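Local coordinates for uncharacterized conserved protein BF1870 (Bacteroides fragilis, PDB 3EWL) that is of unknown function but carries a thioredoxin-like domain with a CxxC-type helix start, consistent with a thiol-disulfide redox role for this part of a longer protein, at residues M31-D36 with Q87-G92; R121-D126 with I133-T138. One frame throughout, in Å; residues are numbered along the deposited sequence.

Interaction 1: M31-D36 with Q87-G92; sequences MLFFYD and QGWIVG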
HETATM    1  N   MSE A  31      -4.897  -0.255  -3.363  1.00 20.82           N
HETATM    2  CA  MSE A  31      -3.532  -0.656  -3.681  1.00 19.51           C
HETATM    3  C   MSE A  31      -2.741  -0.745  -2.388  1.00 18.75           C
HETATM    4  O   MSE A  31      -2.590   0.261  -1.690  1.00 20.12           O
HETATM    5  CB  MSE A  31      -2.883   0.329  -4.635  1.00 19.21           C
HETATM    6  CG  MSE A  31      -1.447  -0.076  -5.057  1.00 19.03           C
HETATM    7 SE   MSE A  31      -0.607   1.190  -6.296  1.00 26.14          SE
HETATM    8  CE  MSE A  31       0.266   2.347  -5.028  1.00 27.05           C
ATOM      9  N   LEU A  32      -2.170  -1.909  -2.108  1.00 18.31           N
ATOM     10  CA  LEU A  32      -1.244  -2.007  -0.991  1.00 19.35           C
ATOM     11  C   LEU A  32       0.174  -1.726  -1.466  1.00 18.80           C
ATOM     12  O   LEU A  32       0.610  -2.272  -2.472  1.00 19.21           O
ATOM     13  CB  LEU A  32      -1.273  -3.398  -0.359  1.00 18.58           C
ATOM     14  CG  LEU A  32      -2.605  -3.981   0.057  1.00 19.76           C
ATOM     15  CD1 LEU A  32      -2.297  -5.411   0.522  1.00 13.54           C
ATOM     16  CD2 LEU A  32      -3.337  -3.168   1.143  1.00 22.08           C
ATOM     17  N   PHE A  33       0.876  -0.874  -0.735  1.00 18.48           N
ATOM     18  CA  PHE A  33       2.222  -0.462  -1.099  1.00 18.95           C
ATOM     19  C   PHE A  33       3.157  -0.776   0.059  1.00 19.24           C
ATOM     20  O   PHE A  33       3.211  -0.014   1.039  1.00 20.29           O
ATOM     21  CB  PHE A  33       2.236   1.050  -1.449  1.00 17.77           C
ATOM     22  CG  PHE A  33       3.580   1.564  -1.972  1.00 20.18           C
ATOM     23  CD1 PHE A  33       3.957   1.356  -3.293  1.00 18.22           C
ATOM     24  CD2 PHE A  33       4.446   2.289  -1.148  1.00 20.77           C
ATOM     25  CE1 PHE A  33       5.186   1.848  -3.786  1.00 20.11           C
ATOM     26  CE2 PHE A  33       5.663   2.806  -1.644  1.00 20.51           C
ATOM     27  CZ  PHE A  33       6.038   2.563  -2.968  1.00 21.67           C
ATOM     28  N   PHE A  34       3.850  -1.917  -0.010  1.00 19.35           N
ATOM     29  CA  PHE A  34       4.774  -2.277   1.044  1.00 18.84           C
ATOM     30  C   PHE A  34       6.088  -1.631   0.785  1.00 19.21           C
ATOM     31  O   PHE A  34       6.698  -1.862  -0.252  1.00 19.77           O
ATOM     32  CB  PHE A  34       4.895  -3.794   1.261  1.00 17.32           C
ATOM     33  CG  PHE A  34       3.569  -4.462   1.593  1.00 17.94           C
ATOM     34  CD1 PHE A  34       3.015  -4.365   2.874  1.00 17.74           C
ATOM     35  CD2 PHE A  34       2.833  -5.118   0.600  1.00 13.97           C
ATOM     36  CE1 PHE A  34       1.754  -4.964   3.175  1.00 17.22           C
ATOM     37  CE2 PHE A  34       1.580  -5.712   0.892  1.00 17.34           C
ATOM     38  CZ  PHE A  34       1.057  -5.644   2.199  1.00 16.56           C
ATOM     39  N   TYR A  35       6.541  -0.815   1.729  1.00 19.60           N
ATOM     40  CA  TYR A  35       7.715  -0.001   1.477  1.00 18.99           C
ATOM     41  C   TYR A  35       8.680   0.051   2.660  1.00 20.05           C
ATOM     42  O   TYR A  35       8.380  -0.428   3.774  1.00 19.10           O
ATOM     43  CB  TYR A  35       7.278   1.420   1.073  1.00 19.09           C
ATOM     44  CG  TYR A  35       6.776   2.277   2.247  1.00 18.76           C
ATOM     45  CD1 TYR A  35       7.644   3.133   2.922  1.00 18.51           C
ATOM     46  CD2 TYR A  35       5.439   2.207   2.689  1.00 14.90           C
ATOM     47  CE1 TYR A  35       7.220   3.909   3.998  1.00 17.97           C
ATOM     48  CE2 TYR A  35       4.997   2.999   3.766  1.00 16.51           C
ATOM     49  CZ  TYR A  35       5.905   3.848   4.409  1.00 18.02           C
ATOM     50  OH  TYR A  35       5.513   4.661   5.450  1.00 19.84           O
ATOM     51  N   ASP A  36       9.834   0.674   2.411  1.00 19.83           N
ATOM     52  CA  ASP A  36      10.739   1.038   3.486  1.00 20.81           C
ATOM     53  C   ASP A  36      11.027   2.565   3.433  1.00 21.07           C
ATOM     54  O   ASP A  36      11.162   3.137   2.350  1.00 21.47           O
ATOM     55  CB  ASP A  36      12.036   0.198   3.358  1.00 20.42           C
ATOM     56  CG  ASP A  36      12.959   0.399   4.522  1.00 22.98           C
ATOM     57  OD1 ASP A  36      12.923  -0.414   5.473  1.00 21.55           O
ATOM     58  OD2 ASP A  36      13.685   1.412   4.495  1.00 22.45           O
ATOM     59  N   GLN A  87       0.817  12.769  -0.973  1.00 22.86           N
ATOM     60  CA  GLN A  87      -0.407  13.351  -0.475  1.00 25.54           C
ATOM     61  C   GLN A  87      -1.651  12.530  -0.866  1.00 24.02           C
ATOM     62  O   GLN A  87      -1.792  12.134  -2.009  1.00 24.17           O
ATOM     63  CB  GLN A  87      -0.498  14.773  -1.034  1.00 26.51           C
ATOM     64  CG  GLN A  87      -0.378  15.835  -0.007  1.00 33.39           C
ATOM     65  CD  GLN A  87      -1.615  15.838   0.877  1.00 41.75           C
ATOM     66  OE1 GLN A  87      -2.760  15.712   0.379  1.00 45.55           O
ATOM     67  NE2 GLN A  87      -1.403  15.955   2.195  1.00 41.78           N
ATOM     68  N   GLY A  88      -2.550  12.255   0.073  1.00 23.70           N
ATOM     69  CA  GLY A  88      -3.727  11.428  -0.269  1.00 22.03           C
ATOM     70  C   GLY A  88      -3.591   9.944   0.067  1.00 21.89           C
ATOM     71  O   GLY A  88      -4.594   9.258   0.222  1.00 22.65           O
ATOM     72  N   TRP A  89      -2.364   9.432   0.147  1.00 20.24           N
ATOM     73  CA  TRP A  89      -2.113   8.049   0.579  1.00 19.63           C
ATOM     74  C   TRP A  89      -2.276   7.930   2.066  1.00 19.62           C
ATOM     75  O   TRP A  89      -1.881   8.839   2.822  1.00 20.09           O
ATOM     76  CB  TRP A  89      -0.675   7.615   0.242  1.00 18.65           C
ATOM     77  CG  TRP A  89      -0.381   7.493  -1.248  1.00 18.62           C
ATOM     78  CD1 TRP A  89      -1.078   8.071  -2.304  1.00 19.46           C
ATOM     79  CD2 TRP A  89       0.716   6.788  -1.841  1.00 15.71           C
ATOM     80  NE1 TRP A  89      -0.474   7.752  -3.499  1.00 19.84           N
ATOM     81  CE2 TRP A  89       0.608   6.944  -3.248  1.00 19.31           C
ATOM     82  CE3 TRP A  89       1.770   6.015  -1.316  1.00 16.25           C
ATOM     83  CZ2 TRP A  89       1.526   6.367  -4.140  1.00 20.93           C
ATOM     84  CZ3 TRP A  89       2.688   5.443  -2.195  1.00 19.92           C
ATOM     85  CH2 TRP A  89       2.558   5.617  -3.594  1.00 21.14           C
ATOM     86  N   ILE A  90      -2.855   6.823   2.494  1.00 18.62           N
ATOM     87  CA  ILE A  90      -2.855   6.463   3.893  1.00 19.84           C
ATOM     88  C   ILE A  90      -1.500   5.809   4.144  1.00 20.21           C
ATOM     89  O   ILE A  90      -1.120   4.926   3.406  1.00 19.13           O
ATOM     90  CB  ILE A  90      -4.006   5.505   4.185  1.00 19.94           C
ATOM     91  CG1 ILE A  90      -5.323   6.226   3.898  1.00 20.84           C
ATOM     92  CG2 ILE A  90      -3.977   4.969   5.672  1.00 20.70           C
ATOM     93  CD1 ILE A  90      -6.499   5.257   3.921  1.00 25.39           C
ATOM     94  N   VAL A  91      -0.759   6.287   5.153  1.00 20.10           N
ATOM     95  CA  VAL A  91       0.596   5.820   5.424  1.00 20.72           C
ATOM     96  C   VAL A  91       0.594   5.166   6.804  1.00 20.42           C
ATOM     97  O   VAL A  91       0.279   5.847   7.794  1.00 20.91           O
ATOM     98  CB  VAL A  91       1.573   7.006   5.407  1.00 20.96           C
ATOM     99  CG1 VAL A  91       2.992   6.538   5.775  1.00 22.65           C
ATOM    100  CG2 VAL A  91       1.530   7.657   4.047  1.00 21.78           C
ATOM    101  N   GLY A  92       0.893   3.862   6.873  1.00 19.56           N
ATOM    102  CA  GLY A  92       0.743   3.107   8.121  1.00 19.23           C
ATOM    103  C   GLY A  92       1.932   2.234   8.486  1.00 19.30           C
ATOM    104  O   GLY A  92       2.697   1.853   7.626  1.00 19.23           O
TER
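Trp-89 packs against Phe-33 and Met-31 in the hydrophobic core of the thioredoxin-like domain. From CB the indole leaves with CG anti to the carbonyl carbon (chi1 -67°), and the five-membered ring carries the six-membered ring across to 31-36. CZ3 then arrives over one face of the Phe-33 ring, displaced toward the rim, 3.8 Å from Phe-33 CD2. The pair is an edge-to-face (T-shaped) contact, with centroids 5.2 Å apart and planes at 65°. At the neighbouring corner of the indole, CH2 meets CE of Met-31, a selenomethionine here, at 4.2 Å. The Met-31 side chain runs fully extended to SE before the terminal methyl bends off toward the indole. Just past the end of strand 29-34, Tyr-35 lies across Val-91 at about a right angle, its OH close against CG1 at 3.2 Å. The CA atoms of Phe-33 and Val-91 are 9.2 Å apart, because strand 64-70 runs between strands 29-34 and 90-93, parallel to both. Helix 40-50 covers the aromatic cluster: Phe-45 meets Met-31 and Phe-33, while Phe-49 pairs edge-to-face with Trp-89.

Interaction 2: R121-D126 with I133-T138; sequences RVILKD and IDYLAT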
ATOM      1  N   ARG A 121     -10.336  -8.771  -2.468  1.00 29.28           N
ATOM      2  CA  ARG A 121      -9.728  -9.902  -3.128  1.00 29.18           C
ATOM      3  C   ARG A 121      -8.458  -9.459  -3.867  1.00 28.50           C
ATOM      4  O   ARG A 121      -8.443  -8.370  -4.444  1.00 27.25           O
ATOM      5  CB  ARG A 121     -10.738 -10.531  -4.068  1.00 31.06           C
ATOM      6  CG  ARG A 121     -10.071 -11.174  -5.236  1.00 36.20           C
ATOM      7  CD  ARG A 121     -10.578 -12.562  -5.413  1.00 45.62           C
ATOM      8  NE  ARG A 121     -11.847 -12.577  -6.131  1.00 48.72           N
ATOM      9  CZ  ARG A 121     -12.298 -13.649  -6.764  1.00 51.16           C
ATOM     10  NH1 ARG A 121     -11.564 -14.770  -6.764  1.00 49.18           N
ATOM     11  NH2 ARG A 121     -13.475 -13.593  -7.401  1.00 52.05           N
ATOM     12  N   VAL A 122      -7.390 -10.279  -3.830  1.00 27.24           N
ATOM     13  CA  VAL A 122      -6.149  -9.935  -4.517  1.00 26.17           C
ATOM     14  C   VAL A 122      -6.355 -10.089  -6.035  1.00 26.74           C
ATOM     15  O   VAL A 122      -6.569 -11.206  -6.526  1.00 27.40           O
ATOM     16  CB  VAL A 122      -4.972 -10.823  -4.061  1.00 25.76           C
ATOM     17  CG1 VAL A 122      -3.766 -10.559  -4.928  1.00 26.68           C
ATOM     18  CG2 VAL A 122      -4.638 -10.614  -2.569  1.00 22.81           C
ATOM     19  N   ILE A 123      -6.380  -8.982  -6.774  1.00 26.42           N
ATOM     20  CA  ILE A 123      -6.583  -9.083  -8.224  1.00 26.10           C
ATOM     21  C   ILE A 123      -5.262  -8.929  -8.980  1.00 25.45           C
ATOM     22  O   ILE A 123      -5.102  -9.474 -10.057  1.00 25.69           O
ATOM     23  CB  ILE A 123      -7.739  -8.152  -8.813  1.00 27.12           C
ATOM     24  CG1 ILE A 123      -7.506  -6.695  -8.553  1.00 27.70           C
ATOM     25  CG2 ILE A 123      -9.159  -8.538  -8.338  1.00 26.53           C
ATOM     26  CD1 ILE A 123      -8.450  -5.801  -9.386  1.00 30.47           C
ATOM     27  N   LEU A 124      -4.304  -8.185  -8.429  1.00 23.65           N
ATOM     28  CA  LEU A 124      -2.937  -8.251  -8.950  1.00 23.01           C
ATOM     29  C   LEU A 124      -2.018  -8.471  -7.773  1.00 23.35           C
ATOM     30  O   LEU A 124      -2.085  -7.722  -6.781  1.00 23.15           O
ATOM     31  CB  LEU A 124      -2.510  -6.981  -9.719  1.00 21.18           C
ATOM     32  CG  LEU A 124      -3.154  -6.602 -11.050  1.00 22.22           C
ATOM     33  CD1 LEU A 124      -2.556  -5.277 -11.543  1.00 21.17           C
ATOM     34  CD2 LEU A 124      -2.939  -7.695 -12.121  1.00 21.57           C
ATOM     35  N   LYS A 125      -1.168  -9.493  -7.895  1.00 24.00           N
ATOM     36  CA  LYS A 125      -0.239  -9.902  -6.844  1.00 25.13           C
ATOM     37  C   LYS A 125       1.224  -9.493  -7.137  1.00 25.41           C
ATOM     38  O   LYS A 125       1.727  -9.780  -8.207  1.00 26.26           O
ATOM     39  CB  LYS A 125      -0.349 -11.417  -6.605  1.00 24.73           C
ATOM     40  CG  LYS A 125       0.954 -12.024  -6.067  1.00 27.98           C
ATOM     41  CD  LYS A 125       0.785 -13.243  -5.234  1.00 30.99           C
ATOM     42  CE  LYS A 125       2.097 -13.463  -4.495  1.00 32.31           C
ATOM     43  NZ  LYS A 125       1.840 -14.316  -3.342  1.00 35.35           N
ATOM     44  N   ASP A 126       1.902  -8.813  -6.207  1.00 25.90           N
ATOM     45  CA  ASP A 126       3.325  -8.455  -6.388  1.00 26.76           C
ATOM     46  C   ASP A 126       3.568  -7.915  -7.811  1.00 28.21           C
ATOM     47  O   ASP A 126       4.410  -8.428  -8.582  1.00 29.13           O
ATOM     48  CB  ASP A 126       4.218  -9.665  -6.136  1.00 26.47           C
ATOM     49  CG  ASP A 126       5.723  -9.324  -6.182  1.00 28.34           C
ATOM     50  OD1 ASP A 126       6.091  -8.125  -6.161  1.00 28.12           O
ATOM     51  OD2 ASP A 126       6.545 -10.276  -6.196  1.00 30.78           O
ATOM     52  N   ILE A 133      -1.245   0.156 -14.710  1.00 28.40           N
ATOM     53  CA  ILE A 133      -1.715   1.103 -15.698  1.00 29.28           C
ATOM     54  C   ILE A 133      -2.605   0.347 -16.657  1.00 29.66           C
ATOM     55  O   ILE A 133      -3.788   0.692 -16.853  1.00 29.96           O
ATOM     56  CB  ILE A 133      -0.532   1.771 -16.439  1.00 28.85           C
ATOM     57  CG1 ILE A 133       0.146   2.812 -15.552  1.00 29.83           C
ATOM     58  CG2 ILE A 133      -0.984   2.438 -17.762  1.00 29.80           C
ATOM     59  CD1 ILE A 133       1.551   3.133 -15.995  1.00 29.82           C
ATOM     60  N   ASP A 134      -2.058  -0.726 -17.198  1.00 30.37           N
ATOM     61  CA  ASP A 134      -2.796  -1.476 -18.172  1.00 31.89           C
ATOM     62  C   ASP A 134      -4.105  -1.908 -17.601  1.00 32.03           C
ATOM     63  O   ASP A 134      -5.121  -1.753 -18.271  1.00 32.26           O
ATOM     64  CB  ASP A 134      -2.046  -2.705 -18.657  1.00 33.02           C
ATOM     65  CG  ASP A 134      -2.840  -3.467 -19.739  1.00 35.69           C
ATOM     66  OD1 ASP A 134      -3.241  -4.619 -19.474  1.00 34.81           O
ATOM     67  OD2 ASP A 134      -3.102  -2.881 -20.828  1.00 38.46           O
ATOM     68  N   TYR A 135      -4.099  -2.451 -16.374  1.00 32.16           N
ATOM     69  CA  TYR A 135      -5.356  -2.965 -15.793  1.00 32.55           C
ATOM     70  C   TYR A 135      -6.343  -1.845 -15.450  1.00 33.43           C
ATOM     71  O   TYR A 135      -7.539  -1.993 -15.664  1.00 33.04           O
ATOM     72  CB  TYR A 135      -5.127  -3.850 -14.548  1.00 32.20           C
ATOM     73  CG  TYR A 135      -6.430  -4.359 -13.950  1.00 32.14           C
ATOM     74  CD1 TYR A 135      -6.953  -5.596 -14.312  1.00 31.14           C
ATOM     75  CD2 TYR A 135      -7.166  -3.575 -13.050  1.00 34.45           C
ATOM     76  CE1 TYR A 135      -8.137  -6.047 -13.793  1.00 29.89           C
ATOM     77  CE2 TYR A 135      -8.359  -4.020 -12.534  1.00 32.00           C
ATOM     78  CZ  TYR A 135      -8.842  -5.250 -12.924  1.00 32.16           C
ATOM     79  OH  TYR A 135     -10.028  -5.677 -12.397  1.00 34.50           O
ATOM     80  N   LEU A 136      -5.853  -0.746 -14.875  1.00 34.91           N
ATOM     81  CA  LEU A 136      -6.756   0.277 -14.338  1.00 36.58           C
ATOM     82  C   LEU A 136      -7.213   1.295 -15.398  1.00 38.97           C
ATOM     83  O   LEU A 136      -8.259   1.938 -15.211  1.00 38.90           O
ATOM     84  CB  LEU A 136      -6.173   0.953 -13.087  1.00 36.22           C
ATOM     85  CG  LEU A 136      -6.221   0.106 -11.801  1.00 34.32           C
ATOM     86  CD1 LEU A 136      -5.244   0.623 -10.761  1.00 33.33           C
ATOM     87  CD2 LEU A 136      -7.636   0.034 -11.234  1.00 32.01           C
ATOM     88  N   ALA A 137      -6.463   1.401 -16.503  1.00 40.99           N
ATOM     89  CA  ALA A 137      -6.864   2.235 -17.653  1.00 43.80           C
ATOM     90  C   ALA A 137      -7.705   1.553 -18.760  1.00 45.32           C
ATOM     91  O   ALA A 137      -8.519   2.225 -19.400  1.00 45.96           O
ATOM     92  CB  ALA A 137      -5.672   2.930 -18.253  1.00 43.84           C
ATOM     93  N   THR A 138      -7.514   0.254 -19.011  1.00 47.43           N
ATOM     94  CA  THR A 138      -8.421  -0.465 -19.949  1.00 49.06           C
ATOM     95  C   THR A 138      -9.861  -0.463 -19.393  1.00 49.47           C
ATOM     96  O   THR A 138     -10.622  -1.419 -19.586  1.00 49.83           O
ATOM     97  CB  THR A 138      -8.037  -1.940 -20.196  1.00 48.92           C
ATOM     98  OG1 THR A 138      -7.878  -2.588 -18.936  1.00 51.37           O
ATOM     99  CG2 THR A 138      -6.766  -2.102 -21.046  1.00 50.48           C
TER
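Ile-123 and Tyr-135 join the edge strand of the thioredoxin-like sheet to the C-terminal helix 129-137, at a classic beta bulge where Ile-123 and Leu-124 both face Leu-115 of strand 112-116. The bulge turns both side chains toward the helix. The tight part of the contact lies at the outer end of the tyrosine: Ile-123 CD1 sits 3.4 Å from Tyr-135 OH and 3.6 Å from Tyr-135 CZ, and is about as close to CE2. Ile-123 holds CG1 between its backbone N and carbonyl carbon (chi1 59°), and the extended chi2 carries CD1 out to the phenol, where the two side chains cross at about a right angle. Tyr-135, with CG opposite its own N (chi1 179°), stretches from the helix back to the strand. Near the helix backbone the fit is looser, since Leu-124 CD1 comes only to 4.2 Å from Tyr-135 CB. Tyr-29 of strand 29-34 touches both Ile-123 and Tyr-135, and Leu-136 turns to Phe-55 and Met-58 of helix 53-61. The exposed Asp-134 and Ala-137 lie on the solvent side, as does Thr-138. Two bonds to one carbonyl hold this end of the chain: Asp-134 O accepts from Thr-138 N, and Thr-138 OG1 lies 3.0 Å from Asp-134 O, donating in the carbonyl plane.

Interactions 1 and 2 reach the same mixed sheet, with centres about 17 Å apart and nearest atoms about 6 Å apart, so they do not touch. Each involves one of its outermost strands: 90-93 in interaction 1, 122-124 in interaction 2. Strand 29-34 relates them, since it supplies Met-31 and Phe-33 to the first and, through Tyr-29, touches Ile-123 and Tyr-135 of the second. Interaction 1 is buried near the centre of the chain, whereas interaction 2 lies at the surface. Interaction 1 also approaches a possible redox site: Tyr-35 touches Cys-42, which with Cys-39 forms a thioredoxin-type CxxC pattern at the start of helix 40-50.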